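Local coordinates for protein nicotinate phosphoribosyltransferase (Porphyromonas gingivalis, PDB 2IM5) that probably catalyses the ATP-dependent formation of nicotinate D-ribonucleotide from nicotinate and 5-phospho-D-ribose 1-diphosphate, the entry step of NAD synthesis from nicotinate, at residues E45-V50 with V97-Q102; F162-M167 with D181-Y186; K226-V231 with D250-D255. One frame throughout, in Å; residues are numbered along the deposited sequence.

Contact 1. Residues E45-V50 with V97-Q102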
loop_
_atom_site.group_PDB
_atom_site.type_symbol
_atom_site.label_atom_id
_atom_site.label_comp_id
_atom_site.label_asym_id
_atom_site.label_seq_id
_atom_site.Cartn_x
_atom_site.Cartn_y
_atom_site.Cartn_z
ATOM N N GLU A 45 -10.317 -11.254 24.514
ATOM C CA GLU A 45 -8.983 -11.768 24.780
ATOM C C GLU A 45 -8.096 -11.582 23.557
ATOM O O GLU A 45 -6.895 -11.365 23.695
ATOM C CB GLU A 45 -9.016 -13.237 25.207
ATOM C CG GLU A 45 -9.121 -14.248 24.094
ATOM C CD GLU A 45 -8.882 -15.670 24.592
ATOM O OE1 GLU A 45 -7.777 -15.945 25.120
ATOM O OE2 GLU A 45 -9.798 -16.508 24.454
ATOM N N PHE A 46 -8.681 -11.663 22.364
ATOM C CA PHE A 46 -7.906 -11.444 21.146
ATOM C C PHE A 46 -7.541 -9.958 21.116
ATOM O O PHE A 46 -6.400 -9.587 20.830
ATOM C CB PHE A 46 -8.719 -11.787 19.898
ATOM C CG PHE A 46 -7.932 -11.677 18.625
ATOM C CD1 PHE A 46 -7.028 -12.673 18.262
ATOM C CD2 PHE A 46 -8.063 -10.559 17.800
ATOM C CE1 PHE A 46 -6.261 -12.561 17.095
ATOM C CE2 PHE A 46 -7.303 -10.435 16.633
ATOM C CZ PHE A 46 -6.398 -11.444 16.283
ATOM N N ALA A 47 -8.519 -9.111 21.430
ATOM C CA ALA A 47 -8.297 -7.670 21.446
ATOM C C ALA A 47 -7.140 -7.360 22.382
ATOM O O ALA A 47 -6.312 -6.493 22.107
ATOM C CB ALA A 47 -9.553 -6.950 21.912
ATOM N N GLU A 48 -7.083 -8.078 23.497
ATOM C CA GLU A 48 -6.019 -7.873 24.465
ATOM C C GLU A 48 -4.671 -8.314 23.888
ATOM O O GLU A 48 -3.632 -7.721 24.178
ATOM C CB GLU A 48 -6.327 -8.639 25.752
ATOM C CG GLU A 48 -5.397 -8.297 26.891
ATOM C CD GLU A 48 -5.238 -6.795 27.085
ATOM O OE1 GLU A 48 -6.268 -6.082 27.140
ATOM O OE2 GLU A 48 -4.080 -6.328 27.186
ATOM N N LEU A 49 -4.689 -9.360 23.072
ATOM C CA LEU A 49 -3.456 -9.826 22.449
ATOM C C LEU A 49 -2.953 -8.736 21.502
ATOM O O LEU A 49 -1.755 -8.488 21.403
ATOM C CB LEU A 49 -3.706 -11.112 21.656
ATOM C CG LEU A 49 -4.038 -12.368 22.459
ATOM C CD1 LEU A 49 -4.311 -13.518 21.512
ATOM C CD2 LEU A 49 -2.875 -12.698 23.383
ATOM N N VAL A 50 -3.882 -8.086 20.810
ATOM C CA VAL A 50 -3.530 -7.026 19.880
ATOM C C VAL A 50 -2.931 -5.851 20.636
ATOM O O VAL A 50 -1.892 -5.318 20.240
ATOM C CB VAL A 50 -4.761 -6.550 19.090
ATOM C CG1 VAL A 50 -4.398 -5.346 18.229
ATOM C CG2 VAL A 50 -5.278 -7.686 18.220
ATOM N N VAL A 97 -7.917 0.051 20.826
ATOM C CA VAL A 97 -8.450 -1.229 20.376
ATOM C C VAL A 97 -9.662 -1.613 21.213
ATOM O O VAL A 97 -9.673 -1.429 22.430
ATOM C CB VAL A 97 -7.404 -2.349 20.517
ATOM C CG1 VAL A 97 -7.981 -3.670 20.015
ATOM C CG2 VAL A 97 -6.145 -1.979 19.753
ATOM N N SER A 98 -10.686 -2.140 20.560
ATOM C CA SER A 98 -11.881 -2.563 21.269
ATOM C C SER A 98 -12.776 -3.432 20.401
ATOM O O SER A 98 -12.582 -3.540 19.188
ATOM C CB SER A 98 -12.676 -1.350 21.737
ATOM O OG SER A 98 -13.148 -0.612 20.626
ATOM N N ILE A 99 -13.750 -4.063 21.045
ATOM C CA ILE A 99 -14.718 -4.896 20.349
ATOM C C ILE A 99 -15.955 -4.013 20.335
ATOM O O ILE A 99 -16.417 -3.605 21.389
ATOM C CB ILE A 99 -15.026 -6.189 21.138
ATOM C CG1 ILE A 99 -13.729 -6.954 21.424
ATOM C CG2 ILE A 99 -16.001 -7.058 20.350
ATOM C CD1 ILE A 99 -12.982 -7.395 20.176
ATOM N N ASP A 100 -16.479 -3.698 19.153
ATOM C CA ASP A 100 -17.647 -2.825 19.077
ATOM C C ASP A 100 -18.932 -3.491 19.536
ATOM O O ASP A 100 -18.935 -4.654 19.948
ATOM C CB ASP A 100 -17.836 -2.266 17.657
ATOM C CG ASP A 100 -18.088 -3.347 16.621
ATOM O OD1 ASP A 100 -18.697 -4.379 16.971
ATOM O OD2 ASP A 100 -17.695 -3.156 15.450
ATOM N N ALA A 101 -20.025 -2.735 19.458
ATOM C CA ALA A 101 -21.341 -3.212 19.869
ATOM C C ALA A 101 -21.760 -4.474 19.128
ATOM O O ALA A 101 -22.470 -5.314 19.678
ATOM C CB ALA A 101 -22.377 -2.117 19.656
ATOM N N GLN A 102 -21.318 -4.614 17.883
ATOM C CA GLN A 102 -21.668 -5.787 17.084
ATOM C C GLN A 102 -20.715 -6.960 17.298
ATOM O O GLN A 102 -20.825 -7.979 16.619
ATOM C CB GLN A 102 -21.692 -5.436 15.590
ATOM C CG GLN A 102 -22.833 -4.531 15.156
ATOM C CD GLN A 102 -22.840 -3.194 15.878
ATOM O OE1 GLN A 102 -23.354 -3.074 16.995
ATOM N NE2 GLN A 102 -22.258 -2.179 15.245
#

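Contact 2. Residues F162-M167 with D181-Y186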
loop_
_atom_site.group_PDB
_atom_site.type_symbol
_atom_site.label_atom_id
_atom_site.label_comp_id
_atom_site.label_asym_id
_atom_site.label_seq_id
_atom_site.Cartn_x
_atom_site.Cartn_y
_atom_site.Cartn_z
ATOM N N PHE A 162 7.900 -8.292 -11.611
ATOM C CA PHE A 162 6.969 -8.189 -10.497
ATOM C C PHE A 162 7.646 -7.832 -9.183
ATOM O O PHE A 162 8.858 -7.992 -9.028
ATOM C CB PHE A 162 6.199 -9.504 -10.337
ATOM C CG PHE A 162 6.995 -10.607 -9.684
ATOM C CD1 PHE A 162 6.855 -10.870 -8.322
ATOM C CD2 PHE A 162 7.895 -11.363 -10.425
ATOM C CE1 PHE A 162 7.603 -11.871 -7.707
ATOM C CE2 PHE A 162 8.649 -12.366 -9.820
ATOM C CZ PHE A 162 8.503 -12.620 -8.460
ATOM N N SER A 163 6.842 -7.344 -8.244
ATOM C CA SER A 163 7.315 -6.963 -6.919
ATOM C C SER A 163 6.414 -7.633 -5.893
ATOM O O SER A 163 5.247 -7.918 -6.177
ATOM C CB SER A 163 7.251 -5.436 -6.735
ATOM O OG SER A 163 8.147 -4.752 -7.595
ATOM N N ILE A 164 6.958 -7.876 -4.704
ATOM C CA ILE A 164 6.210 -8.504 -3.618
ATOM C C ILE A 164 5.522 -7.420 -2.777
ATOM O O ILE A 164 6.193 -6.634 -2.106
ATOM C CB ILE A 164 7.157 -9.330 -2.712
ATOM C CG1 ILE A 164 7.942 -10.329 -3.567
ATOM C CG2 ILE A 164 6.355 -10.041 -1.623
ATOM C CD1 ILE A 164 9.047 -11.057 -2.821
ATOM N N PHE A 165 4.190 -7.388 -2.829
ATOM C CA PHE A 165 3.369 -6.417 -2.095
ATOM C C PHE A 165 2.403 -7.117 -1.129
ATOM O O PHE A 165 1.265 -6.672 -0.996
ATOM C CB PHE A 165 2.469 -5.610 -3.053
ATOM C CG PHE A 165 3.187 -4.650 -3.956
ATOM C CD1 PHE A 165 4.548 -4.407 -3.829
ATOM C CD2 PHE A 165 2.468 -3.955 -4.929
ATOM C CE1 PHE A 165 5.189 -3.479 -4.659
ATOM C CE2 PHE A 165 3.093 -3.030 -5.763
ATOM C CZ PHE A 165 4.458 -2.790 -5.628
ATOM N N GLY A 166 2.809 -8.185 -0.455
ATOM C CA GLY A 166 1.843 -8.856 0.409
ATOM C C GLY A 166 2.013 -8.806 1.919
ATOM O O GLY A 166 1.484 -9.667 2.629
ATOM N N MET A 167 2.723 -7.806 2.422
ATOM C CA MET A 167 2.954 -7.697 3.855
ATOM C C MET A 167 1.711 -7.614 4.748
ATOM O O MET A 167 1.553 -8.402 5.676
ATOM C CB MET A 167 3.871 -6.504 4.140
ATOM C CG MET A 167 3.813 -6.005 5.573
ATOM S SD MET A 167 5.323 -5.175 6.091
ATOM C CE MET A 167 5.303 -5.583 7.823
ATOM N N ASP A 181 12.777 -15.215 0.104
ATOM C CA ASP A 181 14.049 -15.900 -0.105
ATOM C C ASP A 181 13.969 -16.842 -1.306
ATOM O O ASP A 181 14.870 -16.873 -2.146
ATOM C CB ASP A 181 14.423 -16.706 1.136
ATOM C CG ASP A 181 15.889 -17.077 1.163
ATOM O OD1 ASP A 181 16.466 -17.305 0.078
ATOM O OD2 ASP A 181 16.462 -17.148 2.272
ATOM N N ILE A 182 12.885 -17.601 -1.384
ATOM C CA ILE A 182 12.690 -18.540 -2.479
ATOM C C ILE A 182 12.531 -17.827 -3.819
ATOM O O ILE A 182 13.134 -18.220 -4.822
ATOM C CB ILE A 182 11.449 -19.419 -2.231
ATOM C CG1 ILE A 182 11.655 -20.252 -0.963
ATOM C CG2 ILE A 182 11.194 -20.315 -3.433
ATOM C CD1 ILE A 182 10.419 -21.002 -0.511
ATOM N N LEU A 183 11.713 -16.781 -3.842
ATOM C CA LEU A 183 11.495 -16.043 -5.083
ATOM C C LEU A 183 12.800 -15.441 -5.591
ATOM O O LEU A 183 13.083 -15.474 -6.784
ATOM C CB LEU A 183 10.443 -14.950 -4.874
ATOM C CG LEU A 183 9.014 -15.487 -4.766
ATOM C CD1 LEU A 183 8.037 -14.374 -4.399
ATOM C CD2 LEU A 183 8.625 -16.110 -6.102
ATOM N N LYS A 184 13.595 -14.902 -4.677
ATOM C CA LYS A 184 14.870 -14.308 -5.049
ATOM C C LYS A 184 15.739 -15.364 -5.722
ATOM O O LYS A 184 16.468 -15.081 -6.666
ATOM C CB LYS A 184 15.594 -13.781 -3.810
ATOM C CG LYS A 184 16.932 -13.142 -4.130
ATOM C CD LYS A 184 17.775 -12.914 -2.894
ATOM C CE LYS A 184 19.130 -12.320 -3.271
ATOM N NZ LYS A 184 19.985 -12.069 -2.086
ATOM N N GLN A 185 15.637 -16.586 -5.220
ATOM C CA GLN A 185 16.415 -17.712 -5.718
ATOM C C GLN A 185 15.941 -18.268 -7.068
ATOM O O GLN A 185 16.752 -18.704 -7.883
ATOM C CB GLN A 185 16.393 -18.827 -4.665
ATOM C CG GLN A 185 17.406 -19.932 -4.878
ATOM C CD GLN A 185 17.246 -21.070 -3.874
ATOM O OE1 GLN A 185 16.997 -20.836 -2.685
ATOM N NE2 GLN A 185 17.403 -22.308 -4.349
ATOM N N TYR A 186 14.638 -18.225 -7.323
ATOM C CA TYR A 186 14.107 -18.784 -8.563
ATOM C C TYR A 186 13.510 -17.846 -9.601
ATOM O O TYR A 186 13.344 -18.244 -10.755
ATOM C CB TYR A 186 13.065 -19.853 -8.227
ATOM C CG TYR A 186 13.642 -21.064 -7.530
ATOM C CD1 TYR A 186 14.293 -22.068 -8.253
ATOM C CD2 TYR A 186 13.549 -21.205 -6.149
ATOM C CE1 TYR A 186 14.831 -23.185 -7.613
ATOM C CE2 TYR A 186 14.085 -22.315 -5.503
ATOM C CZ TYR A 186 14.722 -23.301 -6.239
ATOM O OH TYR A 186 15.249 -24.399 -5.604
#

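Contact 3. Residues K226-V231 with D250-D255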
loop_
_atom_site.group_PDB
_atom_site.type_symbol
_atom_site.label_atom_id
_atom_site.label_comp_id
_atom_site.label_asym_id
_atom_site.label_seq_id
_atom_site.Cartn_x
_atom_site.Cartn_y
_atom_site.Cartn_z
ATOM N N LYS A 226 -12.307 18.398 -6.970
ATOM C CA LYS A 226 -11.891 18.848 -8.291
ATOM C C LYS A 226 -10.375 18.912 -8.471
ATOM O O LYS A 226 -9.855 18.463 -9.486
ATOM C CB LYS A 226 -12.527 20.203 -8.617
ATOM C CG LYS A 226 -14.021 20.104 -8.925
ATOM C CD LYS A 226 -14.635 21.463 -9.244
ATOM C CE LYS A 226 -16.085 21.302 -9.686
ATOM N NZ LYS A 226 -16.735 22.594 -9.989
ATOM N N MET A 227 -9.662 19.443 -7.486
ATOM C CA MET A 227 -8.210 19.553 -7.586
ATOM C C MET A 227 -7.388 18.484 -6.864
ATOM O O MET A 227 -6.158 18.519 -6.915
ATOM C CB MET A 227 -7.766 20.932 -7.101
ATOM C CG MET A 227 -8.060 22.065 -8.087
ATOM S SD MET A 227 -7.249 21.862 -9.724
ATOM C CE MET A 227 -8.708 21.861 -10.809
ATOM N N ALA A 228 -8.053 17.533 -6.215
ATOM C CA ALA A 228 -7.352 16.482 -5.462
ATOM C C ALA A 228 -6.187 15.827 -6.202
ATOM O O ALA A 228 -5.035 15.917 -5.752
ATOM C CB ALA A 228 -8.338 15.413 -5.008
ATOM N N ASN A 229 -6.483 15.173 -7.327
ATOM C CA ASN A 229 -5.452 14.489 -8.103
ATOM C C ASN A 229 -4.328 15.429 -8.517
ATOM O O ASN A 229 -3.151 15.109 -8.353
ATOM C CB ASN A 229 -6.062 13.837 -9.359
ATOM C CG ASN A 229 -6.766 12.517 -9.062
ATOM O OD1 ASN A 229 -7.908 12.293 -9.497
ATOM N ND2 ASN A 229 -6.096 11.636 -8.333
ATOM N N TYR A 230 -4.689 16.594 -9.045
ATOM C CA TYR A 230 -3.687 17.558 -9.504
ATOM C C TYR A 230 -2.737 18.041 -8.404
ATOM O O TYR A 230 -1.517 17.975 -8.555
ATOM C CB TYR A 230 -4.364 18.771 -10.146
ATOM C CG TYR A 230 -3.373 19.745 -10.737
ATOM C CD1 TYR A 230 -2.850 19.552 -12.020
ATOM C CD2 TYR A 230 -2.915 20.832 -9.993
ATOM C CE1 TYR A 230 -1.895 20.424 -12.544
ATOM C CE2 TYR A 230 -1.963 21.705 -10.500
ATOM C CZ TYR A 230 -1.457 21.498 -11.774
ATOM O OH TYR A 230 -0.520 22.374 -12.269
ATOM N N VAL A 231 -3.293 18.536 -7.301
ATOM C CA VAL A 231 -2.459 19.026 -6.204
ATOM C C VAL A 231 -1.658 17.899 -5.541
ATOM O O VAL A 231 -0.531 18.114 -5.081
ATOM C CB VAL A 231 -3.306 19.740 -5.144
ATOM C CG1 VAL A 231 -2.400 20.356 -4.082
ATOM C CG2 VAL A 231 -4.136 20.827 -5.803
ATOM N N ASP A 250 -7.363 5.582 -9.672
ATOM C CA ASP A 250 -8.746 5.264 -9.300
ATOM C C ASP A 250 -9.338 5.846 -8.014
ATOM O O ASP A 250 -10.501 5.566 -7.707
ATOM C CB ASP A 250 -8.913 3.739 -9.272
ATOM C CG ASP A 250 -8.179 3.091 -8.106
ATOM O OD1 ASP A 250 -7.165 3.658 -7.650
ATOM O OD2 ASP A 250 -8.604 2.009 -7.643
ATOM N N THR A 251 -8.570 6.647 -7.277
ATOM C CA THR A 251 -9.064 7.218 -6.027
ATOM C C THR A 251 -10.467 7.785 -6.179
ATOM O O THR A 251 -11.355 7.471 -5.397
ATOM C CB THR A 251 -8.144 8.328 -5.507
ATOM O OG1 THR A 251 -6.788 7.872 -5.543
ATOM C CG2 THR A 251 -8.517 8.694 -4.061
ATOM N N TYR A 252 -10.666 8.622 -7.187
ATOM C CA TYR A 252 -11.987 9.193 -7.413
ATOM C C TYR A 252 -12.460 8.775 -8.787
ATOM O O TYR A 252 -13.098 9.555 -9.487
ATOM C CB TYR A 252 -11.943 10.725 -7.310
ATOM C CG TYR A 252 -11.482 11.198 -5.955
ATOM C CD1 TYR A 252 -12.206 10.885 -4.804
ATOM C CD2 TYR A 252 -10.290 11.900 -5.815
ATOM C CE1 TYR A 252 -11.750 11.253 -3.549
ATOM C CE2 TYR A 252 -9.823 12.278 -4.563
ATOM C CZ TYR A 252 -10.557 11.948 -3.433
ATOM O OH TYR A 252 -10.095 12.296 -2.187
ATOM N N THR A 253 -12.130 7.539 -9.159
ATOM C CA THR A 253 -12.505 7.002 -10.458
ATOM C C THR A 253 -11.456 7.375 -11.498
ATOM O O THR A 253 -11.017 8.525 -11.568
ATOM C CB THR A 253 -13.890 7.543 -10.882
ATOM O OG1 THR A 253 -14.911 6.611 -10.488
ATOM C CG2 THR A 253 -13.936 7.825 -12.341
ATOM N N THR A 254 -11.051 6.397 -12.299
ATOM C CA THR A 254 -10.058 6.623 -13.336
ATOM C C THR A 254 -10.554 7.556 -14.445
ATOM O O THR A 254 -9.755 8.276 -15.045
ATOM C CB THR A 254 -9.580 5.282 -13.949
ATOM O OG1 THR A 254 -8.799 4.575 -12.978
ATOM C CG2 THR A 254 -8.712 5.524 -15.180
ATOM N N ASP A 255 -11.858 7.562 -14.713
ATOM C CA ASP A 255 -12.387 8.457 -15.742
ATOM C C ASP A 255 -12.168 9.915 -15.335
ATOM O O ASP A 255 -11.838 10.756 -16.174
ATOM C CB ASP A 255 -13.884 8.210 -15.988
ATOM C CG ASP A 255 -14.150 6.894 -16.723
ATOM O OD1 ASP A 255 -13.205 6.348 -17.337
ATOM O OD2 ASP A 255 -15.305 6.416 -16.701
HETATM O O HOH W 1 -9.084 9.603 -9.560
HETATM O O HOH W 2 -6.282 8.831 -8.161
#

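Contact 1. Residues E45-V50 with V97-Q102
A47, V97 and I99 bring most of the buried surface to this contact, in which one face of a helix lies against an edge strand. The segments run almost antiparallel, their axes at 171° and 8.1 Å apart at closest approach, and A47 and S98 form the nearest CA pair at 6.2 Å. This closeness is consistent with the small A47 side chain, which presents one methyl here. A47 CB is met from two directions: I99 CD1 lies 3.9 Å from A47 CB, and V97 CG1 approaches A47 CB to 4.1 Å. As a separate backbone contact, V97 CG1 passes 3.9 Å from A47 O. The CB of I99 does not face the helix; its CG1 branch, set beside the backbone N (chi1 -56°), carries CD1 back to A47. One turn on, V50 CG1 meets the other branch of V97, with V97 CG2 4.1 Å away. V97 thus straddles A47 and V50, and the side-chain contacts are all between apolar carbons. Strand 95-99 is one of the two outermost strands of the five-strand antiparallel sheet, paired with 105-110, whose L105 and I107 also touch V97. Helix 120-134 packs on helix 44-56 through L130, which meets F46 and V50.

Contact 2. Residues F162-M167 with D181-Y186
Strand 162-164 and the last turns of helix 173-186 stand well apart, I164 and L183 giving the nearest CA pair at 9.3 Å, so the gap is bridged by side chains alone. L183 supplies the helix side of the contact and has the largest share of the buried surface. Its CD1 methyl does all the close touching: I164 CD1 lies 3.8 Å from L183 CD1, and I164 CG1 is 4.1 Å from the same L183 CD1. The extended I164 chain (chi2 172°) reaches out from the strand toward the helix, which explains why its terminal methyl makes the shorter approach. F162, two residues earlier and with its CB also directed at the helix, meets the methyl differently. L183 CD1 lies at the edge of the F162 ring, near the ring plane, with F162 CE1 4.2 Å from L183 CD1. The ring is placed by a first torsion that sets F162 CG between the backbone N and the carbonyl carbon (chi1 77°). One leucine branch is therefore shared by an aliphatic chain and an aromatic rim. All three touching residues are buried and the interactions are apolar. Strand 162-164, helix 173-186 and strand 191-194 form a beta-alpha-beta unit of the parallel sheet, and the contact packs the first strand under its crossover helix. L191 of the next strand touches F162 and I164, and helix 141-157 closes the neighbourhood through M155 on F162 and T148 on L183.

Contact 3. Residues K226-V231 with D250-D255
The ring of Y252 is approached from several directions, two of them by residues of helix 228-240. One face carries the methyl of its own neighbour T251, with T251 CG2 3.8 Å above the plane and over the ring centre. N229 OD1 lies at the edge, near the ring plane, 4.4 Å from Y252 CD2. A228 CB comes in obliquely near the CE2 corner, displaced from the plane away from T251 CG2, and stands 3.5 Å from Y252 CE2. The tyrosine's CG lies opposite the carbonyl carbon and beside the backbone N (chi1 -60°), which directs the ring toward A228. Y225 adds an edge-to-face ring contact to the tyrosine.

The polar half of the contact runs through water. The N229 amide reaches toward the 250-255 turn, and its two ends use separate waters. Water 1 donates to N229 OD1 at 2.9 Å and accepts from the backbone Y252 N at 3.0 Å. Water 2 accepts from N229 ND2 at 2.8 Å and is hydrogen-bonded to T251 OG1, also at 2.8 Å. A type I turn from D250 to T253, closed by T253 N to D250 O at 2.9 Å, sets Y252 N and the T251 side chain beside these waters.

The two water bonds fit the modelled amide orientation and probably restrain its rotation. H213 is the predicted site of autocatalytic phosphorylation, unmodified here; water 2 and a weak T251 OG1 to H213 ND1 bond could relay N229 toward that histidine, beside the apolar contact between A228 and Y252.

The three contacts follow one another along the chain, each closing before the next opens. Contact 1 lies in the N-terminal family region, where helix 44-56 packs on strand 95-99 of the antiparallel sheet. Contacts 2 and 3 lie in the later region that carries the parallel sheet, on opposite sides of the chain's centre. Their centres are about 31 Å apart; the centre of contact 1 lies about 33 Å from that of contact 2 and about 35 Å from that of contact 3, and none touch. In the parallel sheet, contact 2 uses strand 162-164, whereas contact 3 follows one outermost strand, 246-248, close to H213. The set therefore samples both sheets, with only contact 3 neighbouring the predicted phosphohistidine.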